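Long-range contacts in glutamine synthetase (Helicobacter pylori, PDB 5ZLI), which is a type I-beta glutamine synthetase, a dodecameric protein whose chain joins a beta-grasp domain to a larger catalytic domain: residues S73-T78 against C99-V104; E141-D146 against N274-H279; V224-G229 against K268-D273; N244-K249 against N376-F381; N347-S352 against E367-D372. One frame throughout, in Å; residues are numbered along the deposited sequence.

How the contacts relate
Following the chain from its N terminus, contact 1 closes first, pairing two strands of the beta-grasp domain before any other loop opens. Contact 2 then closes a long loop from 141-146 to 274-279 in the catalytic domain, and contact 3 is nested inside it; the two touch where strands 133-145 and 228-237 lie side by side in one sheet. Contact 4, joining helices 238-258 and 377-393, crosses both, because its segments alternate with theirs. Contact 5 is nested within the loop of contact 4 and meets contact 2 through neighbouring strands 278-286 and 366-368. Contact 1 stands apart, its nearest atoms about 7 Å from those of contact 4.

Contact 1. Residues S73-T78 against C99-V104; sequences SDMILT and CDVYDV
T78 and D100 exchange backbone bonds: T78 N lies 2.6 Å from D100 O, and D100 N lies 2.8 Å from T78 O. Two residues along, Y102 N donates to I76 O at 3.0 Å. Between these rungs, L77 and V101 form a non-hydrogen-bonded pair, and V101 CA turns its hydrogen to I76 O at 3.3 Å. Beyond I76 the strands splay, the CA atoms of M75 and D103 standing 6.3 Å apart.

Apolar contacts then take over. The M75 chain bends at chi2 and chi3 (-81° and -80°), which curls CE back onto V101 CG1 at 3.9 Å and onto the backbone of D103. On the other face I76 CG1 meets V104 CG1 crosswise at 3.7 Å, and V104 also packs on Y357 of a neighbouring subunit.

Among polar side chains, T78 OG1 gives D100 O a weak hydrogen bond and lies beside Y102 CB. D100 OD2 forms a salt bridge with K119 NZ of helix 114-128, and the D74 carboxylate bridges to R349 and R354 of a neighbouring subunit. Strand 94-103 pairs with strand 26-32 as well as with strand 74-81, and such a mixed sheet, with parallel and antiparallel neighbours, is characteristic of the beta-grasp fold.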
# COMPACT_ATOMS: atom_id res chain seq x y z
N SER B 73 7.99 16.69 -54.36
CA SER B 73 8.11 17.03 -52.95
C SER B 73 9.19 18.06 -52.67
O SER B 73 9.07 18.82 -51.70
CB SER B 73 8.39 15.77 -52.12
OG SER B 73 9.58 15.12 -52.56
N ASP B 74 10.26 18.07 -53.44
CA ASP B 74 11.40 18.92 -53.12
C ASP B 74 11.02 20.40 -53.26
O ASP B 74 10.48 20.83 -54.29
CB ASP B 74 12.58 18.57 -54.03
CG ASP B 74 13.07 17.15 -53.80
OD1 ASP B 74 14.22 16.82 -54.20
OD2 ASP B 74 12.30 16.34 -53.24
N MET B 75 11.34 21.19 -52.23
CA MET B 75 11.18 22.63 -52.28
C MET B 75 12.42 23.27 -51.67
O MET B 75 13.33 22.57 -51.20
CB MET B 75 9.89 23.04 -51.57
CG MET B 75 8.60 22.50 -52.23
SD MET B 75 7.90 23.35 -53.66
CE MET B 75 7.05 24.69 -52.83
N ILE B 76 12.45 24.60 -51.63
CA ILE B 76 13.60 25.34 -51.12
C ILE B 76 13.17 26.25 -49.98
O ILE B 76 12.09 26.85 -50.02
CB ILE B 76 14.29 26.17 -52.23
CG1 ILE B 76 15.01 25.26 -53.23
CG2 ILE B 76 15.27 27.17 -51.64
CD1 ILE B 76 16.17 24.55 -52.66
N LEU B 77 14.00 26.32 -48.94
CA LEU B 77 13.88 27.40 -47.98
C LEU B 77 14.73 28.58 -48.42
O LEU B 77 15.89 28.41 -48.79
CB LEU B 77 14.27 26.97 -46.57
CG LEU B 77 13.31 25.91 -46.06
CD1 LEU B 77 13.75 25.40 -44.70
CD2 LEU B 77 11.90 26.48 -46.01
N THR B 78 14.13 29.74 -48.42
CA THR B 78 14.86 30.95 -48.72
C THR B 78 15.03 31.76 -47.45
O THR B 78 14.04 32.31 -46.93
CB THR B 78 14.17 31.80 -49.78
OG1 THR B 78 13.50 30.96 -50.72
CG2 THR B 78 15.24 32.69 -50.45
N CYS B 99 12.72 32.15 -42.89
CA CYS B 99 12.75 31.66 -44.26
C CYS B 99 11.36 31.70 -44.88
O CYS B 99 10.34 31.68 -44.19
CB CYS B 99 13.32 30.24 -44.32
SG CYS B 99 15.02 30.13 -43.69
N ASP B 100 11.34 31.82 -46.20
CA ASP B 100 10.17 31.54 -47.02
C ASP B 100 10.43 30.33 -47.90
O ASP B 100 11.58 29.95 -48.14
CB ASP B 100 9.76 32.73 -47.88
CG ASP B 100 9.33 33.93 -47.04
OD1 ASP B 100 8.31 33.80 -46.33
OD2 ASP B 100 10.01 34.99 -47.09
N VAL B 101 9.36 29.72 -48.36
CA VAL B 101 9.42 28.65 -49.34
C VAL B 101 9.49 29.24 -50.75
O VAL B 101 8.69 30.10 -51.12
CB VAL B 101 8.19 27.74 -49.20
CG1 VAL B 101 8.51 26.30 -49.56
CG2 VAL B 101 7.70 27.82 -47.78
N TYR B 102 10.44 28.77 -51.55
CA TYR B 102 10.49 29.13 -52.96
C TYR B 102 9.97 27.96 -53.77
O TYR B 102 10.46 26.83 -53.63
CB TYR B 102 11.89 29.49 -53.43
CG TYR B 102 11.96 29.91 -54.90
CD1 TYR B 102 11.81 31.25 -55.26
CD2 TYR B 102 12.20 28.99 -55.91
CE1 TYR B 102 11.89 31.66 -56.61
CE2 TYR B 102 12.29 29.39 -57.26
CZ TYR B 102 12.14 30.72 -57.60
OH TYR B 102 12.23 31.11 -58.92
N ASP B 103 8.97 28.24 -54.61
CA ASP B 103 8.37 27.24 -55.48
C ASP B 103 9.33 27.05 -56.65
O ASP B 103 9.57 27.99 -57.42
CB ASP B 103 6.99 27.73 -55.93
CG ASP B 103 6.20 26.71 -56.76
OD1 ASP B 103 4.94 26.75 -56.72
OD2 ASP B 103 6.82 25.87 -57.45
N VAL B 104 9.89 25.85 -56.78
CA VAL B 104 10.89 25.61 -57.82
C VAL B 104 10.25 25.06 -59.07
O VAL B 104 10.92 24.96 -60.11
CB VAL B 104 11.99 24.64 -57.35
CG1 VAL B 104 12.70 25.18 -56.12
CG2 VAL B 104 11.41 23.26 -57.12

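Contact 2. Residues E141-D146 against N274-H279; sequences EFFIFD and NGSGMH
E141 turns its CG anti to its own carbonyl carbon (chi1 -57°) and then runs straight on (chi2 177°), a course that lays its carboxylate alongside the backbone at G277. F143 has a similar first torsion, which swings its ring toward N274 and S276.

The glutamate grips G277 twice. Its backbone N donates to G277 O at 3.2 Å, and its OE1 accepts from G277 N, also at 3.2 Å; that donor sits above the carboxylate plane, 36° out of it. Because G277 has no side chain, the imidazole of H279 can lie close against the chain. OE2 points to this ring but stays 4.0 Å from H279 NE2, close but with no hydrogen bond between them.

Farther along, N274 O approaches the edge of the F143 ring, 3.8 Å from CZ, and S276 CB packs on E141 O at 3.3 Å. S276 OG is beside the same ring and has its polar partner in Q228 NE2, which also donates to G275 O.

Chemically, the contact divides the labour of one carboxylate. A backbone N-H ties down OE1, whereas OE2 faces H279 and lies close to the carboxylates of E223 and E230, so that acidic groups and an imidazole gather at this buried point.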
# COMPACT_ATOMS: atom_id res chain seq x y z
N GLU B 141 -2.82 37.15 -25.61
CA GLU B 141 -3.09 36.54 -24.31
C GLU B 141 -2.84 35.04 -24.37
O GLU B 141 -3.09 34.39 -25.39
CB GLU B 141 -4.53 36.84 -23.86
CG GLU B 141 -4.86 38.34 -23.80
CD GLU B 141 -6.32 38.69 -23.41
OE1 GLU B 141 -7.23 37.88 -23.69
OE2 GLU B 141 -6.55 39.82 -22.92
N PHE B 142 -2.32 34.50 -23.26
CA PHE B 142 -1.93 33.11 -23.16
C PHE B 142 -2.19 32.60 -21.76
O PHE B 142 -2.70 33.30 -20.90
CB PHE B 142 -0.47 32.92 -23.50
CG PHE B 142 0.45 33.68 -22.60
CD1 PHE B 142 0.79 33.18 -21.36
CD2 PHE B 142 0.99 34.88 -23.01
CE1 PHE B 142 1.65 33.89 -20.54
CE2 PHE B 142 1.84 35.56 -22.23
CZ PHE B 142 2.17 35.07 -20.96
N PHE B 143 -1.85 31.33 -21.56
CA PHE B 143 -2.07 30.64 -20.31
C PHE B 143 -0.82 29.85 -19.98
O PHE B 143 -0.18 29.27 -20.86
CB PHE B 143 -3.24 29.66 -20.37
CG PHE B 143 -4.58 30.29 -20.24
CD1 PHE B 143 -5.16 30.46 -18.98
CD2 PHE B 143 -5.27 30.70 -21.37
CE1 PHE B 143 -6.41 31.05 -18.86
CE2 PHE B 143 -6.52 31.28 -21.26
CZ PHE B 143 -7.10 31.46 -20.00
N ILE B 144 -0.50 29.77 -18.71
CA ILE B 144 0.59 28.94 -18.27
C ILE B 144 0.00 27.94 -17.32
O ILE B 144 -0.48 28.31 -16.25
CB ILE B 144 1.70 29.75 -17.63
CG1 ILE B 144 2.33 30.63 -18.71
CG2 ILE B 144 2.65 28.78 -16.88
CD1 ILE B 144 3.69 31.21 -18.35
N PHE B 145 -0.05 26.70 -17.74
CA PHE B 145 -0.61 25.64 -16.93
C PHE B 145 0.50 24.80 -16.29
O PHE B 145 1.68 24.90 -16.62
CB PHE B 145 -1.56 24.81 -17.80
CG PHE B 145 -2.82 25.56 -18.25
CD1 PHE B 145 -3.65 26.18 -17.29
CD2 PHE B 145 -3.18 25.61 -19.59
CE1 PHE B 145 -4.80 26.85 -17.68
CE2 PHE B 145 -4.34 26.27 -19.99
CZ PHE B 145 -5.15 26.89 -19.04
N ASP B 146 0.10 23.99 -15.30
CA ASP B 146 1.01 23.00 -14.73
C ASP B 146 0.99 21.70 -15.50
O ASP B 146 2.02 21.03 -15.65
CB ASP B 146 0.69 22.72 -13.25
CG ASP B 146 0.82 23.94 -12.39
OD1 ASP B 146 1.72 24.76 -12.70
OD2 ASP B 146 0.07 24.08 -11.40
N ASN B 274 -12.54 33.51 -19.12
CA ASN B 274 -12.22 34.30 -20.31
C ASN B 274 -11.39 33.51 -21.29
O ASN B 274 -10.53 32.72 -20.89
CB ASN B 274 -11.47 35.58 -19.94
CG ASN B 274 -12.37 36.78 -19.86
OD1 ASN B 274 -13.57 36.68 -19.58
ND2 ASN B 274 -11.80 37.93 -20.15
N GLY B 275 -11.65 33.72 -22.57
CA GLY B 275 -10.80 33.16 -23.59
C GLY B 275 -9.58 34.03 -23.82
O GLY B 275 -9.44 35.12 -23.26
N SER B 276 -8.67 33.53 -24.64
CA SER B 276 -7.48 34.29 -25.00
C SER B 276 -7.74 34.97 -26.34
O SER B 276 -8.27 34.36 -27.27
CB SER B 276 -6.26 33.39 -25.06
OG SER B 276 -5.98 32.93 -23.75
N GLY B 277 -7.41 36.25 -26.42
CA GLY B 277 -7.60 36.94 -27.68
C GLY B 277 -6.28 37.26 -28.32
O GLY B 277 -5.23 37.19 -27.67
N MET B 278 -6.30 37.55 -29.62
CA MET B 278 -5.22 38.28 -30.27
C MET B 278 -5.82 39.62 -30.65
O MET B 278 -6.29 39.82 -31.77
CB MET B 278 -4.61 37.53 -31.47
CG MET B 278 -3.37 38.20 -32.06
SD MET B 278 -2.66 37.37 -33.51
CE MET B 278 -4.01 37.57 -34.68
N HIS B 279 -5.86 40.53 -29.68
CA HIS B 279 -6.26 41.91 -29.90
C HIS B 279 -5.25 42.58 -30.83
O HIS B 279 -4.09 42.81 -30.46
CB HIS B 279 -6.38 42.62 -28.55
CG HIS B 279 -7.41 42.01 -27.66
ND1 HIS B 279 -8.51 41.33 -28.15
CD2 HIS B 279 -7.48 41.91 -26.31
CE1 HIS B 279 -9.23 40.87 -27.14
NE2 HIS B 279 -8.63 41.21 -26.01

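Contact 3. Residues V224-G229 against K268-D273; sequences VAQAQG and KPLYGD
D273 lays its carboxylate over A225, its CG 3.5 Å from A225 CB, with OD1 and OD2 both close to that small residue. Two turns meet here: a type I beta turn from A225 to Q228, leading into strand 228-237, and a type II turn from L270 to D273, in which G272 takes the positive phi usual for its third position. With CG anti to the backbone N (chi1 -150°), the aspartate extends from the second turn toward the first.

OD2 goes farthest, lying 3.1 Å from Q226 CG and receiving a weak hydrogen bond from Q226 N at 3.2 Å, strongly bent at 124°. A further weak bond reaches the same oxygen from Q187 N. The Q226 chain passes obliquely by the carboxylate and continues to E167, whose backbone N binds its OE1. L270 CD1 comes no nearer than 4.4 Å to Q226 NE2, a loose contact of a methyl with an amide.

The type II turn also faces another chain, since Y271 O bonds to S154 OG of a neighbouring subunit. Within the type I turn, Q228 folds its amide back over the loop, and its OE1 accepts from A225 N at 3.1 Å, with an N-H...O angle of 157°.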
# COMPACT_ATOMS: atom_id res chain seq x y z
N VAL B 224 -7.45 38.18 -17.11
CA VAL B 224 -8.72 38.00 -16.39
C VAL B 224 -8.96 36.54 -15.99
O VAL B 224 -9.49 36.26 -14.91
CB VAL B 224 -9.90 38.55 -17.21
CG1 VAL B 224 -11.21 38.10 -16.61
CG2 VAL B 224 -9.83 40.05 -17.31
N ALA B 225 -8.67 35.60 -16.88
CA ALA B 225 -8.83 34.19 -16.54
C ALA B 225 -7.71 33.73 -15.61
O ALA B 225 -6.71 34.42 -15.40
CB ALA B 225 -8.85 33.33 -17.79
N GLN B 226 -7.87 32.53 -15.06
CA GLN B 226 -7.13 32.14 -13.86
C GLN B 226 -5.63 31.99 -14.11
O GLN B 226 -4.83 32.39 -13.26
CB GLN B 226 -7.74 30.87 -13.29
CG GLN B 226 -9.20 31.06 -13.01
CD GLN B 226 -9.82 29.87 -12.38
OE1 GLN B 226 -9.46 29.47 -11.28
NE2 GLN B 226 -10.77 29.26 -13.08
N ALA B 227 -5.20 31.38 -15.21
CA ALA B 227 -3.75 31.22 -15.42
C ALA B 227 -3.26 32.07 -16.59
O ALA B 227 -2.25 31.75 -17.22
CB ALA B 227 -3.35 29.76 -15.63
N GLN B 228 -3.95 33.15 -16.85
CA GLN B 228 -3.82 33.88 -18.09
C GLN B 228 -2.85 35.04 -17.91
O GLN B 228 -2.65 35.56 -16.80
CB GLN B 228 -5.18 34.38 -18.54
CG GLN B 228 -5.32 34.42 -20.04
CD GLN B 228 -6.62 35.01 -20.49
OE1 GLN B 228 -7.35 35.61 -19.70
NE2 GLN B 228 -6.90 34.89 -21.77
N GLY B 229 -2.25 35.45 -19.03
CA GLY B 229 -1.23 36.48 -19.02
C GLY B 229 -1.17 37.13 -20.38
O GLY B 229 -1.83 36.69 -21.33
N LYS B 268 -9.87 29.08 -26.09
CA LYS B 268 -10.73 28.80 -24.93
C LYS B 268 -10.42 27.46 -24.28
O LYS B 268 -11.07 26.44 -24.54
CB LYS B 268 -12.20 28.87 -25.37
CG LYS B 268 -13.24 28.85 -24.25
CD LYS B 268 -13.38 30.21 -23.61
CE LYS B 268 -14.75 30.41 -23.05
NZ LYS B 268 -14.75 31.67 -22.33
N PRO B 269 -9.41 27.41 -23.38
CA PRO B 269 -9.13 26.16 -22.64
C PRO B 269 -10.04 25.89 -21.46
O PRO B 269 -10.24 24.74 -21.08
CB PRO B 269 -7.69 26.34 -22.16
CG PRO B 269 -7.51 27.80 -22.05
CD PRO B 269 -8.33 28.41 -23.17
N LEU B 270 -10.58 26.93 -20.84
CA LEU B 270 -11.40 26.76 -19.65
C LEU B 270 -12.81 27.18 -19.99
O LEU B 270 -13.04 28.31 -20.42
CB LEU B 270 -10.88 27.62 -18.49
CG LEU B 270 -9.42 27.45 -18.10
CD1 LEU B 270 -9.04 28.50 -17.07
CD2 LEU B 270 -9.22 26.09 -17.55
N TYR B 271 -13.76 26.27 -19.77
CA TYR B 271 -15.16 26.65 -19.86
C TYR B 271 -15.48 27.60 -18.71
O TYR B 271 -14.98 27.45 -17.59
CB TYR B 271 -16.06 25.43 -19.83
CG TYR B 271 -17.51 25.79 -20.04
CD1 TYR B 271 -17.94 26.32 -21.24
CD2 TYR B 271 -18.45 25.63 -19.03
CE1 TYR B 271 -19.27 26.67 -21.45
CE2 TYR B 271 -19.78 25.98 -19.22
CZ TYR B 271 -20.19 26.50 -20.43
OH TYR B 271 -21.51 26.84 -20.64
N GLY B 272 -16.26 28.62 -19.00
CA GLY B 272 -16.69 29.51 -17.95
C GLY B 272 -15.67 30.52 -17.48
O GLY B 272 -15.92 31.20 -16.47
N ASP B 273 -14.56 30.67 -18.20
CA ASP B 273 -13.63 31.75 -17.90
C ASP B 273 -13.21 32.37 -19.22
O ASP B 273 -13.54 31.87 -20.30
CB ASP B 273 -12.42 31.28 -17.10
CG ASP B 273 -11.87 32.40 -16.19
OD1 ASP B 273 -12.33 33.56 -16.31
OD2 ASP B 273 -11.01 32.09 -15.34

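Contact 4. Residues N244-K249 against N376-F381; sequences NVQKLK and NPYLAF
P377 is the apolar hub of this helix pair: V245 CG1 packs on its ring, 4.0 Å from CG. V245's other methyl, CG2, approaches the F381 ring at its edge, 4.4 Å from CZ. The axes of the segments 244-249 and 377-381 approach to 11.3 Å and run 142° apart, and only side chains bridge the distance between them.

Mixed contacts follow. Q246 bends at chi2 (-53°), which brings OE1 across the proline to 3.5 Å from P377 CG. Its CG meanwhile lies 3.8 Å from Y378 OH, the amide turned 69° from the tyrosine ring. K249 runs out extended until NZ comes within 4.1 Å of P377 CD, where it bonds to S373 O.

Hydrogen bonding is confined to each side of the interface and to outside partners. N376 OD1 accepts from Y378 N at 3.0 Å and so caps the helix that P377 begins, while N376 ND2 bonds to I34 O and Q246 NE2 to G36 O.

Both helices also touch strand 133-145, V245 through A138 and F381 by stacking on F136. An N-capped helix start, with proline in its first turn, thus packs against the middle of a long helix beside a sheet in the catalytic domain.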
# COMPACT_ATOMS: atom_id res chain seq x y z
N ASN B 244 7.16 38.70 -35.13
CA ASN B 244 7.41 38.78 -33.70
C ASN B 244 6.43 37.93 -32.94
O ASN B 244 6.75 37.43 -31.86
CB ASN B 244 7.31 40.23 -33.20
CG ASN B 244 8.43 41.09 -33.68
OD1 ASN B 244 9.53 40.61 -33.94
ND2 ASN B 244 8.17 42.38 -33.79
N VAL B 245 5.25 37.71 -33.51
CA VAL B 245 4.29 36.81 -32.90
C VAL B 245 4.85 35.40 -32.85
O VAL B 245 4.80 34.75 -31.80
CB VAL B 245 2.95 36.89 -33.65
CG1 VAL B 245 2.03 35.71 -33.28
CG2 VAL B 245 2.29 38.26 -33.40
N GLN B 246 5.43 34.91 -33.96
CA GLN B 246 6.09 33.60 -33.92
C GLN B 246 7.16 33.52 -32.83
O GLN B 246 7.21 32.55 -32.06
CB GLN B 246 6.72 33.22 -35.28
CG GLN B 246 5.75 32.96 -36.43
CD GLN B 246 4.66 31.92 -36.13
OE1 GLN B 246 3.69 32.23 -35.44
NE2 GLN B 246 4.84 30.68 -36.59
N LYS B 247 8.03 34.53 -32.74
CA LYS B 247 9.06 34.56 -31.69
C LYS B 247 8.43 34.54 -30.29
O LYS B 247 8.80 33.73 -29.44
CB LYS B 247 9.96 35.78 -31.83
CG LYS B 247 10.87 35.86 -33.03
CD LYS B 247 11.95 36.95 -32.73
CE LYS B 247 12.70 37.42 -33.97
NZ LYS B 247 13.76 38.40 -33.66
N LEU B 248 7.52 35.49 -30.02
CA LEU B 248 6.79 35.57 -28.75
C LEU B 248 6.16 34.23 -28.34
O LEU B 248 6.31 33.80 -27.19
CB LEU B 248 5.73 36.67 -28.85
CG LEU B 248 4.67 37.09 -27.80
CD1 LEU B 248 3.46 36.18 -27.68
CD2 LEU B 248 5.30 37.19 -26.46
N LYS B 249 5.41 33.58 -29.25
CA LYS B 249 4.81 32.28 -28.91
C LYS B 249 5.88 31.27 -28.48
O LYS B 249 5.76 30.63 -27.43
CB LYS B 249 3.99 31.73 -30.10
CG LYS B 249 2.60 32.39 -30.32
CD LYS B 249 1.91 31.81 -31.56
CE LYS B 249 0.61 32.57 -31.94
NZ LYS B 249 -0.03 32.15 -33.26
N ASN B 376 -2.96 31.77 -38.12
CA ASN B 376 -1.64 32.02 -38.65
C ASN B 376 -1.47 33.53 -38.75
O ASN B 376 -2.18 34.17 -39.54
CB ASN B 376 -1.44 31.37 -40.02
CG ASN B 376 0.02 31.45 -40.52
OD1 ASN B 376 0.70 32.49 -40.41
ND2 ASN B 376 0.50 30.34 -41.07
N PRO B 377 -0.55 34.12 -37.98
CA PRO B 377 -0.38 35.59 -38.00
C PRO B 377 -0.11 36.17 -39.39
O PRO B 377 -0.58 37.28 -39.69
CB PRO B 377 0.82 35.80 -37.06
CG PRO B 377 1.50 34.47 -37.01
CD PRO B 377 0.42 33.46 -37.10
N TYR B 378 0.62 35.46 -40.24
CA TYR B 378 0.84 35.96 -41.59
C TYR B 378 -0.47 36.07 -42.35
O TYR B 378 -0.86 37.16 -42.80
CB TYR B 378 1.84 35.06 -42.31
CG TYR B 378 3.15 35.01 -41.57
CD1 TYR B 378 4.02 36.09 -41.62
CD2 TYR B 378 3.52 33.89 -40.84
CE1 TYR B 378 5.23 36.07 -40.94
CE2 TYR B 378 4.72 33.86 -40.17
CZ TYR B 378 5.57 34.96 -40.23
OH TYR B 378 6.75 34.95 -39.56
N LEU B 379 -1.20 34.95 -42.44
CA LEU B 379 -2.46 34.93 -43.16
C LEU B 379 -3.45 35.89 -42.52
O LEU B 379 -4.05 36.72 -43.22
CB LEU B 379 -3.02 33.49 -43.17
CG LEU B 379 -2.18 32.32 -43.75
CD1 LEU B 379 -3.00 31.06 -43.87
CD2 LEU B 379 -1.54 32.61 -45.10
N ALA B 380 -3.56 35.88 -41.19
CA ALA B 380 -4.46 36.80 -40.50
C ALA B 380 -4.15 38.25 -40.87
O ALA B 380 -5.03 39.00 -41.34
CB ALA B 380 -4.38 36.59 -38.99
N PHE B 381 -2.90 38.69 -40.66
CA PHE B 381 -2.56 40.08 -40.97
C PHE B 381 -2.77 40.37 -42.44
O PHE B 381 -3.42 41.36 -42.81
CB PHE B 381 -1.13 40.38 -40.55
CG PHE B 381 -0.89 40.25 -39.10
CD1 PHE B 381 -1.95 40.23 -38.21
CD2 PHE B 381 0.39 40.13 -38.61
CE1 PHE B 381 -1.73 40.10 -36.88
CE2 PHE B 381 0.61 40.00 -37.27
CZ PHE B 381 -0.46 39.99 -36.41

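Contact 5. Residues N347-S352 against E367-D372; sequences NNRSAS and EFRFPD
The aliphatic chain of R349 passes over one face of the R369 guanidinium, R349 CD lying 3.8 Å from R369 NH2. The two guanidinium planes are 82° apart, so the groups meet steeply and do not stack flat. A351 O lies near the plane of the R369 guanidinium at its edge, 3.6 Å from the adjoining R369 CD. The backbone supplies the firm link: R369 N donates to S352 O at 2.9 Å, nearly straight at 170°. That carbonyl oxygen also sits at the rim of the F370 ring, 3.6 Å from CD1.

A second shell sets the arginine. The R369 chain bends at chi3 (57°), bringing NH1 to a salt bridge with E367 OE2 at 3.0 Å on the syn side of the carboxylate, while NH2 bonds to E337 O. E367 OE1 in turn pairs with R354. R349 directs its own charge elsewhere, to D74 of a neighbouring subunit, and each arginine therefore has an acidic partner, which probably eases their closeness.

Strands 351-355 and 366-368 form a beta hairpin. Strand 278-286 is the other neighbour of strand 366-368, to which F368 bonds through T280, and the F368 side chain packs on F307 and V311 of helix 302-313.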
# COMPACT_ATOMS: atom_id res chain seq x y z
N ASN B 347 -14.07 52.83 -26.35
CA ASN B 347 -14.10 52.37 -24.97
C ASN B 347 -15.05 51.18 -24.76
O ASN B 347 -15.61 51.00 -23.67
CB ASN B 347 -14.49 53.52 -24.06
CG ASN B 347 -13.88 54.82 -24.49
OD1 ASN B 347 -12.67 54.90 -24.71
ND2 ASN B 347 -14.73 55.81 -24.74
N ASN B 348 -15.30 50.37 -25.79
CA ASN B 348 -16.29 49.31 -25.70
C ASN B 348 -15.65 47.95 -25.95
O ASN B 348 -15.17 47.69 -27.05
CB ASN B 348 -17.42 49.58 -26.68
CG ASN B 348 -18.68 48.82 -26.37
OD1 ASN B 348 -18.65 47.67 -25.92
ND2 ASN B 348 -19.82 49.46 -26.61
N ARG B 349 -15.68 47.08 -24.95
CA ARG B 349 -15.11 45.74 -25.07
C ARG B 349 -16.14 44.68 -25.39
O ARG B 349 -15.79 43.50 -25.46
CB ARG B 349 -14.33 45.35 -23.81
CG ARG B 349 -13.21 46.27 -23.54
CD ARG B 349 -12.19 45.61 -22.69
NE ARG B 349 -10.86 46.18 -22.90
CZ ARG B 349 -10.48 47.42 -22.61
NH1 ARG B 349 -11.34 48.28 -22.10
NH2 ARG B 349 -9.22 47.79 -22.84
N SER B 350 -17.40 45.08 -25.59
CA SER B 350 -18.39 44.20 -26.19
C SER B 350 -18.38 44.25 -27.72
O SER B 350 -18.94 43.34 -28.36
CB SER B 350 -19.77 44.56 -25.66
OG SER B 350 -20.04 45.93 -25.88
N ALA B 351 -17.73 45.24 -28.32
CA ALA B 351 -17.74 45.41 -29.76
C ALA B 351 -16.63 44.62 -30.45
O ALA B 351 -15.62 44.26 -29.83
CB ALA B 351 -17.63 46.89 -30.11
N SER B 352 -16.88 44.26 -31.72
CA SER B 352 -15.87 43.59 -32.54
C SER B 352 -14.65 44.47 -32.77
O SER B 352 -13.51 43.98 -32.75
CB SER B 352 -16.46 43.13 -33.86
OG SER B 352 -17.43 42.16 -33.60
N GLU B 367 -8.57 48.74 -32.92
CA GLU B 367 -8.21 47.45 -32.34
C GLU B 367 -9.30 46.43 -32.66
O GLU B 367 -10.47 46.64 -32.31
CB GLU B 367 -7.99 47.55 -30.83
CG GLU B 367 -7.98 46.19 -30.13
CD GLU B 367 -8.13 46.32 -28.62
OE1 GLU B 367 -7.19 46.86 -27.97
OE2 GLU B 367 -9.20 45.94 -28.11
N PHE B 368 -8.94 45.37 -33.38
CA PHE B 368 -9.88 44.29 -33.69
C PHE B 368 -9.78 43.20 -32.63
O PHE B 368 -8.72 42.57 -32.46
CB PHE B 368 -9.62 43.72 -35.09
CG PHE B 368 -9.59 44.77 -36.16
CD1 PHE B 368 -10.75 45.33 -36.65
CD2 PHE B 368 -8.37 45.23 -36.64
CE1 PHE B 368 -10.68 46.31 -37.63
CE2 PHE B 368 -8.32 46.19 -37.61
CZ PHE B 368 -9.46 46.74 -38.10
N ARG B 369 -10.88 42.98 -31.91
CA ARG B 369 -10.87 42.10 -30.76
C ARG B 369 -11.27 40.67 -31.09
O ARG B 369 -11.18 39.81 -30.21
CB ARG B 369 -11.79 42.64 -29.66
CG ARG B 369 -11.42 44.02 -29.17
CD ARG B 369 -12.42 44.49 -28.13
NE ARG B 369 -12.53 43.58 -26.99
CZ ARG B 369 -11.63 43.48 -26.01
NH1 ARG B 369 -10.53 44.22 -26.02
NH2 ARG B 369 -11.82 42.63 -25.01
N PHE B 370 -11.78 40.40 -32.29
CA PHE B 370 -12.23 39.05 -32.61
C PHE B 370 -11.12 38.06 -32.96
O PHE B 370 -11.34 36.86 -32.76
CB PHE B 370 -13.28 39.09 -33.72
CG PHE B 370 -12.85 39.85 -34.95
CD1 PHE B 370 -13.11 41.21 -35.05
CD2 PHE B 370 -12.23 39.22 -36.00
CE1 PHE B 370 -12.73 41.93 -36.16
CE2 PHE B 370 -11.83 39.95 -37.13
CZ PHE B 370 -12.09 41.30 -37.20
N PRO B 371 -9.94 38.45 -33.45
CA PRO B 371 -8.92 37.43 -33.76
C PRO B 371 -8.30 36.80 -32.51
O PRO B 371 -8.33 37.35 -31.41
CB PRO B 371 -7.87 38.19 -34.58
CG PRO B 371 -8.19 39.58 -34.44
CD PRO B 371 -9.57 39.77 -33.99
N ASP B 372 -7.76 35.59 -32.71
CA ASP B 372 -7.05 34.82 -31.68
C ASP B 372 -5.77 34.22 -32.23
O ASP B 372 -5.48 34.28 -33.43
CB ASP B 372 -7.93 33.71 -31.09
CG ASP B 372 -8.57 32.81 -32.15
OD1 ASP B 372 -7.83 32.19 -32.93
OD2 ASP B 372 -9.83 32.71 -32.17